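Local coordinates for protein exonuclease mut-7 homolog (Aedes aegypti, PDB 7JW2) that probably trims the 3' ends of AGO1-bound microRNAs as a magnesium-dependent 3'-5' exoribonuclease, of which this chain is the exonuclease domain, at residues Asp16-Phe21 / Pro73-Ala78; Phe94-Asp99 / Val112-Gln117; Glu145-Asn148 / Ala152-Val155; Lys165-Ser170 / Pro176-Gln181. One frame throughout, in Å; residues are numbered along the deposited sequence.

Contact 1 (Asp16-Phe21 / Pro73-Ala78); sequences DSKDKF and PLDWAA
The Phe21 ring pushes its outer edge against Asp75, meeting its carbonyl oxygen with one edge atom and its CB with the next. Phe21 CZ stands 3.3 Å from Asp75 O, which lies near the ring plane at the edge, while Phe21 CE1 touches Asp75 CB at 3.8 Å. Ring and carboxylate planes are 66° apart, so the two flat groups do not stack. The ring gets there because its CG is anti to the backbone N (chi1 -179°), which points it from helix 18-28 toward helix 73-84; the alpha carbons of Phe21 and Asp75 remain 8.3 Å apart.

Lys18 reaches the same aspartate with a chain bent near its end, crossing it at about a right angle. Lys18 NZ and Asp75 OD2 form a salt bridge at 2.8 Å, but NZ is modelled too close to another atom, so its place is less sure; Lys81 NZ of the second subunit lies near it. Water 1 donates to Asp75 OD1 (2.7 Å) and accepts from the same ammonium. Lys18 has its strongest polar partner in Glu72, whose backbone N also donates to Asp75 OD2.

Both helices belong to the RNase H-like exonuclease fold, where helix 18-28 follows edge strand 12-15. The contact also borders the dimer interface: Leu74 packs on Leu74 of the second subunit. With a water and the Glu72 N-H around it, and the lysine too if its modelled place is right, the buried Asp75 carboxylate is probably held ionised, while its aliphatic base serves the apolar packing.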
# COMPACT_ATOMS: atom_id res chain seq x y z
N ASP A 16 1.41 2.68 12.64
CA ASP A 16 1.97 1.71 13.57
C ASP A 16 1.54 0.29 13.24
O ASP A 16 1.59 -0.60 14.10
CB ASP A 16 1.60 2.07 15.02
CG ASP A 16 0.10 2.15 15.25
OD1 ASP A 16 -0.68 1.90 14.32
OD2 ASP A 16 -0.31 2.48 16.39
N SER A 17 1.14 0.06 12.00
CA SER A 17 0.65 -1.24 11.56
C SER A 17 0.79 -1.29 10.04
O SER A 17 0.91 -0.26 9.37
CB SER A 17 -0.80 -1.46 11.99
OG SER A 17 -1.68 -0.67 11.23
N LYS A 18 0.75 -2.51 9.50
CA LYS A 18 1.00 -2.67 8.07
C LYS A 18 -0.14 -2.08 7.26
O LYS A 18 0.11 -1.45 6.22
CB LYS A 18 1.24 -4.14 7.73
CG LYS A 18 2.68 -4.34 7.24
CD LYS A 18 3.21 -5.76 7.30
CE LYS A 18 4.65 -5.72 7.80
NZ LYS A 18 5.59 -6.62 7.09
N ASP A 19 -1.39 -2.22 7.72
CA ASP A 19 -2.50 -1.60 6.99
C ASP A 19 -2.35 -0.09 6.94
O ASP A 19 -2.64 0.52 5.91
CB ASP A 19 -3.84 -1.98 7.62
CG ASP A 19 -3.95 -1.66 9.10
OD1 ASP A 19 -4.78 -0.83 9.48
OD2 ASP A 19 -3.19 -2.26 9.86
N LYS A 20 -1.89 0.53 8.02
CA LYS A 20 -1.72 1.98 8.02
C LYS A 20 -0.57 2.41 7.12
O LYS A 20 -0.64 3.46 6.48
CB LYS A 20 -1.49 2.48 9.46
CG LYS A 20 -2.74 2.38 10.32
CD LYS A 20 -2.46 2.73 11.77
CE LYS A 20 -3.65 2.33 12.64
NZ LYS A 20 -3.29 2.38 14.08
N PHE A 21 0.48 1.59 7.04
CA PHE A 21 1.61 1.87 6.16
C PHE A 21 1.18 1.88 4.69
O PHE A 21 1.54 2.79 3.92
CB PHE A 21 2.70 0.83 6.42
CG PHE A 21 3.94 1.01 5.59
CD1 PHE A 21 4.11 0.28 4.43
CD2 PHE A 21 4.95 1.87 6.00
CE1 PHE A 21 5.26 0.43 3.67
CE2 PHE A 21 6.10 2.01 5.24
CZ PHE A 21 6.25 1.30 4.08
N PRO A 73 11.89 -5.82 4.83
CA PRO A 73 12.59 -5.23 3.67
C PRO A 73 11.67 -4.86 2.51
O PRO A 73 11.89 -3.81 1.91
CB PRO A 73 13.59 -6.33 3.28
CG PRO A 73 13.93 -6.96 4.58
CD PRO A 73 12.61 -7.02 5.32
N LEU A 74 10.65 -5.67 2.20
CA LEU A 74 9.73 -5.32 1.12
C LEU A 74 9.02 -4.00 1.40
O LEU A 74 8.81 -3.20 0.48
CB LEU A 74 8.71 -6.45 0.91
CG LEU A 74 7.56 -6.31 -0.10
CD1 LEU A 74 6.38 -5.48 0.41
CD2 LEU A 74 8.07 -5.77 -1.40
N ASP A 75 8.62 -3.77 2.65
CA ASP A 75 7.89 -2.55 2.98
C ASP A 75 8.78 -1.32 2.80
O ASP A 75 8.37 -0.32 2.18
CB ASP A 75 7.37 -2.62 4.43
CG ASP A 75 6.51 -3.85 4.67
OD1 ASP A 75 5.60 -4.15 3.88
OD2 ASP A 75 6.75 -4.55 5.69
N TRP A 76 10.01 -1.38 3.30
CA TRP A 76 10.94 -0.26 3.13
C TRP A 76 11.32 -0.08 1.67
O TRP A 76 11.43 1.05 1.19
CB TRP A 76 12.19 -0.46 4.00
CG TRP A 76 11.88 -0.35 5.46
CD1 TRP A 76 12.00 -1.33 6.41
CD2 TRP A 76 11.39 0.81 6.14
NE1 TRP A 76 11.63 -0.84 7.64
CE2 TRP A 76 11.24 0.47 7.50
CE3 TRP A 76 11.07 2.11 5.73
CZ2 TRP A 76 10.78 1.38 8.45
CZ3 TRP A 76 10.62 3.01 6.68
CH2 TRP A 76 10.47 2.64 8.02
N ALA A 77 11.50 -1.17 0.93
CA ALA A 77 11.80 -1.04 -0.48
C ALA A 77 10.64 -0.38 -1.23
O ALA A 77 10.86 0.39 -2.17
CB ALA A 77 12.13 -2.41 -1.07
N ALA A 78 9.41 -0.65 -0.80
CA ALA A 78 8.26 -0.04 -1.46
C ALA A 78 8.19 1.45 -1.19
O ALA A 78 7.84 2.24 -2.08
CB ALA A 78 6.97 -0.73 -1.02
O HOH W 1 4.52 -6.66 4.16

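Contact 2 (Phe94-Asp99 / Val112-Gln117); sequences FAPSTD and VMYSSQ
Tyr114 holds CG anti to its backbone N (chi1 -174°), and Ser97 holds OG anti to its carbonyl carbon (chi1 -74°); together these torsions bring the hydroxyl of Ser97 to the edge of the phenol ring. The setting is the RNase H-like fold of the 3'-5' exonucleases, at the point where helix 96-106 starts after strand 90-93 and the later loop 112-117 folds back beside that start. Tyr114 is the sole residue of the loop segment to touch 94-99, and the nearest alpha carbons, those of Ser97 and Tyr114, lie 7.5 Å apart.

Ser97 OG lies in the ring plane, 3.4 Å from Tyr114 CE2 and 3.7 Å from Tyr114 CD2, which is an edge contact with no hydrogen bond across the segments. Pro96 approaches the phenol end of the ring obliquely. The pairing therefore rests on van der Waals contact of Pro96 CG and Ser97 OG with the ring. Ile122 and Asp124 of strand 122-124 and Ile100 of helix 96-106 also touch Tyr114, so strand and helix both pack against it. Pro96 meets the ring through a single atom: its CG is 3.6 Å from both Tyr114 CZ and Tyr114 OH.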
# COMPACT_ATOMS: atom_id res chain seq x y z
N PHE A 94 15.78 19.19 5.51
CA PHE A 94 16.80 20.10 6.02
C PHE A 94 18.03 19.28 6.35
O PHE A 94 17.96 18.36 7.18
CB PHE A 94 16.30 20.89 7.24
CG PHE A 94 17.16 22.08 7.60
CD1 PHE A 94 18.32 21.91 8.36
CD2 PHE A 94 16.82 23.36 7.18
CE1 PHE A 94 19.12 23.01 8.69
CE2 PHE A 94 17.62 24.46 7.51
CZ PHE A 94 18.76 24.27 8.26
N ALA A 95 19.14 19.57 5.69
CA ALA A 95 20.38 18.80 5.82
C ALA A 95 20.14 17.28 5.72
O ALA A 95 20.50 16.54 6.62
CB ALA A 95 21.08 19.15 7.12
N PRO A 96 19.58 16.81 4.59
CA PRO A 96 19.15 15.40 4.50
C PRO A 96 20.27 14.38 4.59
O PRO A 96 20.01 13.24 4.98
CB PRO A 96 18.48 15.35 3.12
CG PRO A 96 19.14 16.43 2.33
CD PRO A 96 19.35 17.54 3.34
N SER A 97 21.51 14.75 4.24
CA SER A 97 22.61 13.78 4.22
C SER A 97 22.79 13.10 5.56
O SER A 97 23.17 11.93 5.62
CB SER A 97 23.92 14.46 3.81
OG SER A 97 23.92 14.75 2.42
N THR A 98 22.52 13.81 6.65
CA THR A 98 22.68 13.23 7.98
C THR A 98 21.75 12.04 8.17
O THR A 98 22.21 10.92 8.45
CB THR A 98 22.43 14.29 9.05
OG1 THR A 98 23.16 15.49 8.72
CG2 THR A 98 22.88 13.79 10.40
N ASP A 99 20.44 12.25 8.02
CA ASP A 99 19.49 11.15 8.21
C ASP A 99 19.72 10.04 7.19
O ASP A 99 19.68 8.86 7.54
CB ASP A 99 18.05 11.64 8.09
CG ASP A 99 17.57 12.39 9.33
OD1 ASP A 99 18.22 12.29 10.39
OD2 ASP A 99 16.51 13.06 9.22
N VAL A 112 17.63 4.97 0.31
CA VAL A 112 17.37 6.24 -0.38
C VAL A 112 18.62 6.68 -1.13
O VAL A 112 19.71 6.73 -0.55
CB VAL A 112 16.91 7.32 0.60
CG1 VAL A 112 16.71 8.64 -0.14
CG2 VAL A 112 15.62 6.90 1.31
N MET A 113 18.45 7.05 -2.40
CA MET A 113 19.54 7.53 -3.25
C MET A 113 19.64 9.05 -3.16
O MET A 113 18.73 9.77 -3.58
CB MET A 113 19.33 7.08 -4.70
CG MET A 113 18.92 5.61 -4.85
SD MET A 113 18.38 5.12 -6.51
CE MET A 113 18.26 3.34 -6.33
N TYR A 114 20.76 9.54 -2.63
CA TYR A 114 21.00 10.98 -2.55
C TYR A 114 22.50 11.19 -2.75
O TYR A 114 23.28 11.01 -1.82
CB TYR A 114 20.53 11.54 -1.21
CG TYR A 114 20.61 13.05 -1.11
CD1 TYR A 114 19.81 13.87 -1.90
CD2 TYR A 114 21.49 13.65 -0.21
CE1 TYR A 114 19.89 15.26 -1.79
CE2 TYR A 114 21.57 15.03 -0.09
CZ TYR A 114 20.77 15.83 -0.88
OH TYR A 114 20.85 17.20 -0.77
N SER A 115 22.88 11.59 -3.97
CA SER A 115 24.29 11.63 -4.34
C SER A 115 24.48 12.61 -5.49
O SER A 115 23.52 13.16 -6.05
CB SER A 115 24.79 10.24 -4.73
OG SER A 115 24.14 9.80 -5.91
N SER A 116 25.75 12.81 -5.86
CA SER A 116 26.11 13.76 -6.91
C SER A 116 25.38 13.45 -8.21
O SER A 116 24.89 14.37 -8.88
CB SER A 116 27.62 13.74 -7.13
OG SER A 116 28.06 12.43 -7.46
N GLN A 117 25.30 12.17 -8.59
CA GLN A 117 24.64 11.80 -9.83
C GLN A 117 23.16 12.19 -9.80
O GLN A 117 22.69 12.94 -10.66
CB GLN A 117 24.79 10.30 -10.08
CG GLN A 117 24.81 9.47 -8.80
CD GLN A 117 24.68 7.98 -9.03
OE1 GLN A 117 23.94 7.53 -9.91
NE2 GLN A 117 25.40 7.20 -8.23

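Contact 3 (Glu145-Asn148 / Ala152-Val155); sequences ESVN and ANLV
Asn153 ND2 donates to Asn148 O at 2.7 Å, a nearly straight bond with an N-H...O angle of 165°. The acceptor lies in the amide plane of Asn153, whereas seen from the carbonyl the donor is tilted 24° out of plane. This bond joins the loop that leads into helix 151-159 to the first turn of that helix, in the alpha-helical part of the RNase H-like exonuclease fold. The two segments are separated by three residues, so the polypeptide turns back sharply, with the alpha carbons of Val147 and Asn153 6.6 Å apart.

The same amide nitrogen has a second acceptor. Water 2 lies 3.2 Å from Asn153 ND2 and also takes a weak bond from Asn148 ND2, so it links the two asparagine side chains near the surface. Asn148 N is close to ND2 too, but both are donors and no bond forms. On the other end of the amide, Asn153 OD1 accepts from Arg156, which, with the bond to Asn148 O, fixes the rotation of the group and identifies its nitrogen and oxygen.

Val147 supplies the apolar side, sliding past Asn153 in the opposite direction. Its chi1 of -58° sets CG2 between the backbone N and the carbonyl carbon, the branch that faces the asparagine. Trp129, Arg156 and Leu157 also pack on Val147, so the loop is pressed onto helices 125-132 and 151-159 together. The methyl contact is aliphatic: Val147 CG2 rests 3.7 Å from Asn153 CB.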
# COMPACT_ATOMS: atom_id res chain seq x y z
N GLU A 145 19.04 39.71 10.34
CA GLU A 145 20.41 39.72 9.83
C GLU A 145 21.24 38.63 10.49
O GLU A 145 21.24 38.49 11.72
CB GLU A 145 21.06 41.09 10.09
CG GLU A 145 21.13 41.99 8.87
CD GLU A 145 22.26 43.00 8.97
OE1 GLU A 145 23.27 42.84 8.26
OE2 GLU A 145 22.13 43.94 9.78
N SER A 146 21.93 37.85 9.66
CA SER A 146 22.99 36.93 10.08
C SER A 146 22.57 36.06 11.27
O SER A 146 23.21 36.04 12.32
CB SER A 146 24.27 37.71 10.39
OG SER A 146 24.73 38.39 9.24
N VAL A 147 21.48 35.32 11.08
CA VAL A 147 21.12 34.31 12.06
C VAL A 147 21.90 33.03 11.78
O VAL A 147 22.37 32.79 10.66
CB VAL A 147 19.60 34.04 12.07
CG1 VAL A 147 18.82 35.33 12.35
CG2 VAL A 147 19.16 33.42 10.75
N ASN A 148 22.07 32.21 12.81
CA ASN A 148 22.63 30.88 12.62
C ASN A 148 21.74 30.09 11.67
O ASN A 148 20.52 30.22 11.69
CB ASN A 148 22.74 30.15 13.96
CG ASN A 148 23.85 30.70 14.83
OD1 ASN A 148 24.78 31.34 14.34
ND2 ASN A 148 23.75 30.46 16.13
N ALA A 152 15.25 26.18 13.19
CA ALA A 152 14.46 27.07 14.03
C ALA A 152 14.54 28.51 13.53
O ALA A 152 13.54 29.23 13.52
CB ALA A 152 14.93 26.98 15.48
N ASN A 153 15.72 28.94 13.10
CA ASN A 153 15.86 30.30 12.60
C ASN A 153 15.18 30.47 11.24
O ASN A 153 14.62 31.53 10.95
CB ASN A 153 17.33 30.69 12.53
CG ASN A 153 17.92 30.93 13.91
OD1 ASN A 153 17.18 31.08 14.89
ND2 ASN A 153 19.24 30.96 14.00
N LEU A 154 15.23 29.44 10.39
CA LEU A 154 14.55 29.52 9.11
C LEU A 154 13.04 29.61 9.29
O LEU A 154 12.35 30.30 8.53
CB LEU A 154 14.91 28.31 8.24
CG LEU A 154 14.47 28.40 6.79
CD1 LEU A 154 14.86 29.75 6.17
CD2 LEU A 154 15.08 27.23 6.01
N VAL A 155 12.49 28.90 10.28
CA VAL A 155 11.07 29.02 10.59
C VAL A 155 10.72 30.45 10.98
O VAL A 155 9.71 31.00 10.54
CB VAL A 155 10.68 28.02 11.69
CG1 VAL A 155 9.33 28.36 12.26
CG2 VAL A 155 10.66 26.60 11.12
O HOH W 2 20.74 30.59 16.78

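Contact 4 (Lys165-Ser170 / Pro176-Gln181); sequences KSNQFS and PLRKEQ
Asn167 is the first residue of 165-170 to meet the other segment, presented by the type I turn that runs from Lys165 to Gln168. Asn167 CA is 5.9 Å from Gln181 CA. Asn167 OD1 accepts from Arg178 NH1 at 3.1 Å; the donor lies in the carbonyl plane. The amide oxygen meets the guanidinium edge, near its plane, while the two planes stand 41° apart. Asn167 ND2 rests 3.7 Å from Glu180 CB, a van der Waals contact of the amide nitrogen with a methylene.

Past Asn167, a second type I turn from Asn167 to Ser170 swings the chain back. These turns belong to the connection between helices 151-159 and 179-205 of the exonuclease fold. Helix 179-205 carries Tyr184, which touches Asn167 and whose surrounding sequence fits the YxxxD motif of DEDDy exonucleases.

Ser170 ends the walk. A chi1 of 66° puts its OG between the backbone N and the carbonyl carbon, where it reaches both Asn167 O and Gln181 NE2. The hydroxyl donates to Asn167 O at 2.8 Å, and that carbonyl also accepts from Ser170 N. Ser170 OG in turn accepts from Gln181 NE2 at 2.9 Å, with an angle of 160°. NE2 has a second acceptor in Asn171 O. Gln181 OE1 takes two donors, Arg178 N at 2.9 Å and the side chain of Gln174, its strongest partner. Arg178 occupies the N-cap position of the helix, and Gln181 CD lies 3.8 Å over one face of its guanidinium.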
# COMPACT_ATOMS: atom_id res chain seq x y z
N LYS A 165 11.33 23.94 20.25
CA LYS A 165 12.26 22.82 20.15
C LYS A 165 12.43 22.07 21.47
O LYS A 165 13.38 21.29 21.60
CB LYS A 165 13.62 23.33 19.69
CG LYS A 165 13.76 23.45 18.19
CD LYS A 165 15.12 24.01 17.83
CE LYS A 165 15.55 25.10 18.79
NZ LYS A 165 16.99 25.45 18.62
N SER A 166 11.54 22.28 22.44
CA SER A 166 11.76 21.68 23.76
C SER A 166 11.73 20.16 23.73
O SER A 166 12.28 19.53 24.63
CB SER A 166 10.71 22.21 24.74
OG SER A 166 9.42 21.76 24.41
N ASN A 167 11.12 19.55 22.71
CA ASN A 167 11.05 18.10 22.60
C ASN A 167 12.04 17.53 21.59
O ASN A 167 12.05 16.31 21.36
CB ASN A 167 9.63 17.67 22.27
CG ASN A 167 8.74 17.64 23.49
OD1 ASN A 167 8.78 16.69 24.27
ND2 ASN A 167 7.95 18.69 23.68
N GLN A 168 12.91 18.37 21.02
CA GLN A 168 13.88 17.91 20.03
C GLN A 168 14.73 16.76 20.57
O GLN A 168 14.94 15.75 19.89
CB GLN A 168 14.76 19.09 19.59
CG GLN A 168 15.89 18.69 18.67
CD GLN A 168 16.72 19.88 18.20
OE1 GLN A 168 16.60 20.99 18.73
NE2 GLN A 168 17.58 19.65 17.23
N PHE A 169 15.22 16.90 21.80
CA PHE A 169 16.07 15.90 22.44
C PHE A 169 15.33 15.16 23.55
O PHE A 169 15.95 14.71 24.52
CB PHE A 169 17.34 16.56 22.97
CG PHE A 169 18.15 17.21 21.90
CD1 PHE A 169 18.77 16.44 20.94
CD2 PHE A 169 18.27 18.59 21.83
CE1 PHE A 169 19.51 17.03 19.93
CE2 PHE A 169 19.01 19.18 20.83
CZ PHE A 169 19.63 18.40 19.88
N SER A 170 14.02 15.04 23.43
CA SER A 170 13.23 14.23 24.35
C SER A 170 13.53 12.75 24.15
O SER A 170 14.30 12.34 23.27
CB SER A 170 11.74 14.51 24.16
OG SER A 170 11.33 14.08 22.87
N PRO A 176 4.08 4.67 25.22
CA PRO A 176 3.75 5.56 24.09
C PRO A 176 4.47 6.89 24.17
O PRO A 176 4.90 7.34 25.23
CB PRO A 176 2.24 5.78 24.23
CG PRO A 176 1.94 5.47 25.67
CD PRO A 176 2.91 4.42 26.09
N LEU A 177 4.64 7.52 23.01
CA LEU A 177 5.15 8.88 23.01
C LEU A 177 4.11 9.83 23.59
O LEU A 177 2.90 9.58 23.52
CB LEU A 177 5.52 9.30 21.58
CG LEU A 177 6.72 8.55 20.96
CD1 LEU A 177 6.73 8.72 19.44
CD2 LEU A 177 8.03 9.01 21.57
N ARG A 178 4.58 10.92 24.17
CA ARG A 178 3.68 11.93 24.71
C ARG A 178 3.12 12.78 23.58
O ARG A 178 3.75 12.93 22.53
CB ARG A 178 4.40 12.83 25.71
CG ARG A 178 5.00 12.12 26.92
CD ARG A 178 5.75 13.12 27.77
NE ARG A 178 7.19 12.93 27.71
CZ ARG A 178 8.04 13.74 27.08
NH1 ARG A 178 7.60 14.83 26.42
NH2 ARG A 178 9.34 13.46 27.11
N LYS A 179 1.94 13.35 23.81
CA LYS A 179 1.30 14.15 22.77
C LYS A 179 2.19 15.31 22.33
O LYS A 179 2.19 15.67 21.15
CB LYS A 179 -0.06 14.66 23.24
CG LYS A 179 -0.05 15.55 24.46
CD LYS A 179 -1.49 15.92 24.83
CE LYS A 179 -1.56 17.27 25.53
NZ LYS A 179 -1.36 17.13 26.99
N GLU A 180 2.98 15.88 23.24
CA GLU A 180 3.86 16.97 22.86
C GLU A 180 4.98 16.50 21.94
O GLU A 180 5.43 17.26 21.07
CB GLU A 180 4.44 17.64 24.11
CG GLU A 180 3.39 18.29 25.01
CD GLU A 180 2.71 17.29 25.95
OE1 GLU A 180 1.67 17.65 26.55
OE2 GLU A 180 3.20 16.15 26.09
N GLN A 181 5.43 15.25 22.10
CA GLN A 181 6.43 14.68 21.21
C GLN A 181 5.85 14.46 19.82
O GLN A 181 6.49 14.80 18.81
CB GLN A 181 6.95 13.36 21.78
CG GLN A 181 7.81 13.49 23.03
CD GLN A 181 8.26 12.13 23.51
OE1 GLN A 181 7.43 11.34 23.97
NE2 GLN A 181 9.55 11.83 23.37

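How the contacts relate
From the N terminus, contact 1 closes the longest loop, one that contains three strands of the central sheet, and brings helix 18-28 to helix 73-84. Contact 2 closes next, as loop 112-117 returns to the start of helix 96-106. Contact 3 pins loop 145-148 to helix 151-159, and contact 4 fastens turn 165-170 to the head of helix 179-205. All four lie in series, with no nesting or crossing. Contacts 2 and 3 meet where Phe94 CE2 packs 4.1 Å from Leu154 CD2; contacts 3 and 4 meet where Ala152 CB lies 3.8 Å from Lys165 CD. Contacts 1 and 3 sit on opposite sides of the chain's centre, about 36 Å apart between centres.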